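Local coordinates for protein rRNA N-glycosidase (Bougainvillea spectabilis, PDB 3CTK) that is a plant ribosome-inactivating protein, with the mixed beta-sheet and many helices of that family, at residues K61-Y74 against V85-F99. Residues are numbered along the deposited sequence; the frame is centred on the assembly and turned at random.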
# COMPACT_ATOMS: atom_id res chain seq x y z
N LYS A 61 -2.08 -6.00 -12.60
CA LYS A 61 -2.44 -4.59 -12.50
C LYS A 61 -3.20 -4.39 -11.19
O LYS A 61 -4.36 -4.80 -11.07
CB LYS A 61 -3.34 -4.17 -13.66
CG LYS A 61 -2.71 -4.23 -15.04
CD LYS A 61 -3.77 -3.94 -16.10
CE LYS A 61 -3.21 -3.20 -17.30
NZ LYS A 61 -2.30 -4.03 -18.14
N VAL A 62 -2.56 -3.76 -10.22
CA VAL A 62 -3.16 -3.54 -8.91
C VAL A 62 -3.87 -2.18 -8.82
O VAL A 62 -3.28 -1.15 -9.14
CB VAL A 62 -2.08 -3.62 -7.81
CG1 VAL A 62 -2.72 -3.51 -6.43
CG2 VAL A 62 -1.32 -4.94 -7.95
N ALA A 63 -5.12 -2.19 -8.38
CA ALA A 63 -5.90 -0.96 -8.26
C ALA A 63 -5.85 -0.40 -6.85
O ALA A 63 -6.08 -1.12 -5.88
CB ALA A 63 -7.35 -1.23 -8.66
N ILE A 64 -5.55 0.89 -6.75
CA ILE A 64 -5.47 1.57 -5.46
C ILE A 64 -6.43 2.77 -5.39
O ILE A 64 -6.48 3.58 -6.31
CB ILE A 64 -4.02 2.07 -5.19
CG1 ILE A 64 -3.09 0.87 -5.03
CG2 ILE A 64 -3.99 2.97 -3.95
CD1 ILE A 64 -1.63 1.24 -4.81
N ASP A 65 -7.19 2.84 -4.30
CA ASP A 65 -8.15 3.92 -4.06
C ASP A 65 -7.31 5.14 -3.67
O ASP A 65 -6.63 5.12 -2.65
CB ASP A 65 -9.06 3.51 -2.89
CG ASP A 65 -10.21 4.47 -2.66
OD1 ASP A 65 -10.03 5.68 -2.90
OD2 ASP A 65 -11.28 4.02 -2.22
N VAL A 66 -7.37 6.21 -4.46
CA VAL A 66 -6.55 7.39 -4.16
C VAL A 66 -6.96 8.16 -2.92
O VAL A 66 -6.17 8.95 -2.39
CB VAL A 66 -6.50 8.38 -5.35
CG1 VAL A 66 -6.02 7.67 -6.60
CG2 VAL A 66 -7.87 9.03 -5.56
N THR A 67 -8.17 7.94 -2.43
CA THR A 67 -8.61 8.68 -1.24
C THR A 67 -7.96 8.16 0.04
O THR A 67 -7.70 8.94 0.96
CB THR A 67 -10.15 8.63 -1.08
OG1 THR A 67 -10.57 7.29 -0.79
CG2 THR A 67 -10.84 9.11 -2.35
N ASP A 68 -7.66 6.87 0.09
CA ASP A 68 -7.06 6.28 1.28
C ASP A 68 -5.88 5.33 1.04
O ASP A 68 -5.38 4.71 1.98
CB ASP A 68 -8.14 5.53 2.08
CG ASP A 68 -8.93 4.55 1.22
OD1 ASP A 68 -8.41 4.13 0.16
OD2 ASP A 68 -10.07 4.20 1.60
N VAL A 69 -5.44 5.24 -0.21
CA VAL A 69 -4.34 4.38 -0.62
C VAL A 69 -4.61 2.89 -0.34
O VAL A 69 -3.68 2.10 -0.16
CB VAL A 69 -3.00 4.79 0.06
CG1 VAL A 69 -1.81 4.32 -0.79
CG2 VAL A 69 -2.94 6.30 0.24
N TYR A 70 -5.88 2.50 -0.32
CA TYR A 70 -6.26 1.11 -0.09
C TYR A 70 -6.21 0.32 -1.39
O TYR A 70 -6.72 0.77 -2.41
CB TYR A 70 -7.69 0.98 0.44
CG TYR A 70 -7.95 1.37 1.87
CD1 TYR A 70 -9.19 1.09 2.46
CD2 TYR A 70 -6.98 2.01 2.64
CE1 TYR A 70 -9.46 1.45 3.77
CE2 TYR A 70 -7.25 2.38 3.96
CZ TYR A 70 -8.49 2.10 4.52
OH TYR A 70 -8.77 2.46 5.82
N VAL A 71 -5.60 -0.87 -1.36
CA VAL A 71 -5.59 -1.72 -2.54
C VAL A 71 -6.99 -2.34 -2.53
O VAL A 71 -7.43 -2.81 -1.48
CB VAL A 71 -4.51 -2.82 -2.44
CG1 VAL A 71 -4.77 -3.91 -3.48
CG2 VAL A 71 -3.13 -2.21 -2.66
N VAL A 72 -7.69 -2.33 -3.66
CA VAL A 72 -9.03 -2.89 -3.71
C VAL A 72 -9.13 -4.17 -4.54
O VAL A 72 -10.11 -4.91 -4.45
CB VAL A 72 -10.06 -1.86 -4.25
CG1 VAL A 72 -10.16 -0.67 -3.30
CG2 VAL A 72 -9.65 -1.39 -5.64
N GLY A 73 -8.10 -4.44 -5.35
CA GLY A 73 -8.11 -5.63 -6.17
C GLY A 73 -7.04 -5.56 -7.24
O GLY A 73 -6.21 -4.65 -7.24
N TYR A 74 -7.03 -6.53 -8.14
CA TYR A 74 -6.05 -6.55 -9.21
C TYR A 74 -6.58 -7.32 -10.41
O TYR A 74 -7.61 -7.98 -10.33
CB TYR A 74 -4.75 -7.22 -8.74
CG TYR A 74 -4.91 -8.67 -8.33
CD1 TYR A 74 -5.26 -9.01 -7.02
CD2 TYR A 74 -4.74 -9.70 -9.25
CE1 TYR A 74 -5.45 -10.34 -6.64
CE2 TYR A 74 -4.93 -11.04 -8.89
CZ TYR A 74 -5.28 -11.35 -7.58
OH TYR A 74 -5.47 -12.67 -7.21
N VAL A 85 -9.92 -9.60 -9.85
CA VAL A 85 -10.04 -10.18 -8.52
C VAL A 85 -10.20 -9.04 -7.53
O VAL A 85 -9.35 -8.16 -7.43
CB VAL A 85 -8.78 -11.00 -8.17
CG1 VAL A 85 -8.92 -11.62 -6.78
CG2 VAL A 85 -8.57 -12.08 -9.22
N PHE A 86 -11.31 -9.06 -6.79
CA PHE A 86 -11.58 -8.00 -5.82
C PHE A 86 -11.65 -8.50 -4.39
O PHE A 86 -12.12 -9.61 -4.13
CB PHE A 86 -12.91 -7.31 -6.12
CG PHE A 86 -12.94 -6.57 -7.43
CD1 PHE A 86 -13.57 -7.13 -8.54
CD2 PHE A 86 -12.36 -5.31 -7.55
CE1 PHE A 86 -13.63 -6.43 -9.75
CE2 PHE A 86 -12.42 -4.60 -8.75
CZ PHE A 86 -13.06 -5.17 -9.85
N LEU A 87 -11.20 -7.67 -3.46
CA LEU A 87 -11.28 -8.00 -2.05
C LEU A 87 -12.74 -7.76 -1.69
O LEU A 87 -13.45 -7.04 -2.40
CB LEU A 87 -10.38 -7.06 -1.24
CG LEU A 87 -8.88 -7.34 -1.31
CD1 LEU A 87 -8.09 -6.11 -0.90
CD2 LEU A 87 -8.57 -8.53 -0.40
N ASP A 88 -13.21 -8.36 -0.60
CA ASP A 88 -14.59 -8.16 -0.19
C ASP A 88 -14.71 -6.80 0.48
O ASP A 88 -13.71 -6.24 0.96
CB ASP A 88 -15.01 -9.28 0.78
CG ASP A 88 -16.50 -9.25 1.11
OD1 ASP A 88 -17.31 -8.87 0.23
OD2 ASP A 88 -16.86 -9.64 2.24
N LYS A 89 -15.91 -6.24 0.49
CA LYS A 89 -16.17 -4.96 1.13
C LYS A 89 -15.49 -3.73 0.53
O LYS A 89 -15.23 -2.76 1.24
CB LYS A 89 -15.81 -5.04 2.61
CG LYS A 89 -16.34 -6.28 3.33
CD LYS A 89 -17.85 -6.38 3.25
CE LYS A 89 -18.35 -7.60 4.02
NZ LYS A 89 -19.83 -7.77 3.90
N VAL A 90 -15.18 -3.76 -0.77
CA VAL A 90 -14.57 -2.59 -1.40
C VAL A 90 -15.69 -1.67 -1.89
O VAL A 90 -16.84 -2.09 -1.99
CB VAL A 90 -13.65 -3.00 -2.58
CG1 VAL A 90 -12.47 -3.81 -2.07
CG2 VAL A 90 -14.44 -3.79 -3.62
N PRO A 91 -15.37 -0.41 -2.20
CA PRO A 91 -16.39 0.52 -2.67
C PRO A 91 -17.13 -0.02 -3.90
O PRO A 91 -16.54 -0.69 -4.74
CB PRO A 91 -15.60 1.78 -3.01
CG PRO A 91 -14.46 1.73 -2.03
CD PRO A 91 -14.06 0.27 -2.08
N THR A 92 -18.42 0.27 -3.99
CA THR A 92 -19.20 -0.20 -5.13
C THR A 92 -18.60 0.34 -6.43
O THR A 92 -18.61 -0.33 -7.45
CB THR A 92 -20.67 0.27 -5.04
OG1 THR A 92 -21.26 -0.27 -3.84
CG2 THR A 92 -21.47 -0.22 -6.24
N VAL A 93 -18.05 1.55 -6.37
CA VAL A 93 -17.44 2.15 -7.56
C VAL A 93 -16.27 1.30 -8.06
O VAL A 93 -15.94 1.33 -9.25
CB VAL A 93 -16.96 3.60 -7.28
CG1 VAL A 93 -15.91 3.61 -6.17
CG2 VAL A 93 -16.39 4.21 -8.55
N ALA A 94 -15.64 0.56 -7.16
CA ALA A 94 -14.51 -0.29 -7.53
C ALA A 94 -14.95 -1.46 -8.40
O ALA A 94 -14.41 -1.69 -9.49
CB ALA A 94 -13.81 -0.82 -6.27
N THR A 95 -15.94 -2.21 -7.94
CA THR A 95 -16.41 -3.36 -8.70
C THR A 95 -17.21 -2.93 -9.93
O THR A 95 -17.31 -3.68 -10.90
CB THR A 95 -17.26 -4.30 -7.82
OG1 THR A 95 -18.21 -3.53 -7.06
CG2 THR A 95 -16.37 -5.08 -6.86
N SER A 96 -17.76 -1.72 -9.90
CA SER A 96 -18.54 -1.23 -11.03
C SER A 96 -17.72 -0.59 -12.14
O SER A 96 -18.04 -0.76 -13.32
CB SER A 96 -19.58 -0.20 -10.56
OG SER A 96 -20.55 -0.80 -9.71
N LYS A 97 -16.65 0.12 -11.79
CA LYS A 97 -15.85 0.80 -12.80
C LYS A 97 -14.46 0.29 -13.15
O LYS A 97 -13.93 0.62 -14.21
CB LYS A 97 -15.77 2.29 -12.46
CG LYS A 97 -17.07 3.03 -12.72
CD LYS A 97 -16.96 4.50 -12.38
CE LYS A 97 -18.12 5.28 -12.97
NZ LYS A 97 -19.43 4.65 -12.65
N LEU A 98 -13.85 -0.49 -12.27
CA LEU A 98 -12.51 -1.01 -12.56
C LEU A 98 -12.53 -2.16 -13.56
O LEU A 98 -13.49 -2.93 -13.61
CB LEU A 98 -11.81 -1.48 -11.28
CG LEU A 98 -11.24 -0.37 -10.38
CD1 LEU A 98 -10.77 -0.97 -9.07
CD2 LEU A 98 -10.09 0.32 -11.11
N PHE A 99 -11.47 -2.25 -14.35
CA PHE A 99 -11.30 -3.32 -15.33
C PHE A 99 -12.58 -3.53 -16.15
O PHE A 99 -13.13 -4.62 -16.20
CB PHE A 99 -10.92 -4.60 -14.60
CG PHE A 99 -9.86 -4.39 -13.55
CD1 PHE A 99 -10.02 -4.92 -12.27
CD2 PHE A 99 -8.70 -3.67 -13.84
CE1 PHE A 99 -9.03 -4.73 -11.29
CE2 PHE A 99 -7.72 -3.48 -12.87
CZ PHE A 99 -7.89 -4.01 -11.59
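V85 meets Y74 twice, through backbone and side chain. V85 N gives a hydrogen bond to Y74 O, and V85 O takes Y74 N at 2.9 Å, making a hydrogen-bonded antiparallel pair. Y74 has CG between its own N and carbonyl carbon (chi1 62°), which swings the ring alongside V85; V85 CB then sits over one ring face, a CH-pi contact 3.8 Å from the centroid, its two methyls spread toward the phenol oxygen. F155 meets the Y74 ring edge-to-face, and F156 also packs on it, both from helix 149-168.

At the next, non-hydrogen-bonded pair, F86 faces G73, with CA atoms 4.2 Å apart; the chains come close here, G73 CA lying 3.1 Å from V85 O. L87 N adds a single bond to V72 O, the one that flanks the G73–F86 pair on the side away from Y74, while L87 CD1 reaches V71 O. The chain then comes back to V72: V90 CG1 lies 3.8 Å from V72 CB, and P91, the N-cap of helix 92-97, sets its CD by V72 CG1 and its CG by D65 OD2. A94 on the helix looks toward V72 CG2 more loosely. L98, just past the helix, touches both V72 CG2 at 3.6 Å and A63 CB at 3.5 Å with its CD1, the latter a tight fit. F99 finally slides its ring beside the backbone of K61 and Y74, CZ 3.7 Å from K61 O, and touches A63 CB.

Strands 70-78 and 81-88 thus form a beta hairpin, and helix 92-97 folds back over one face of the mixed sheet of the ribosome-inactivating protein fold, before strand 105-108 joins parallel to 81-88.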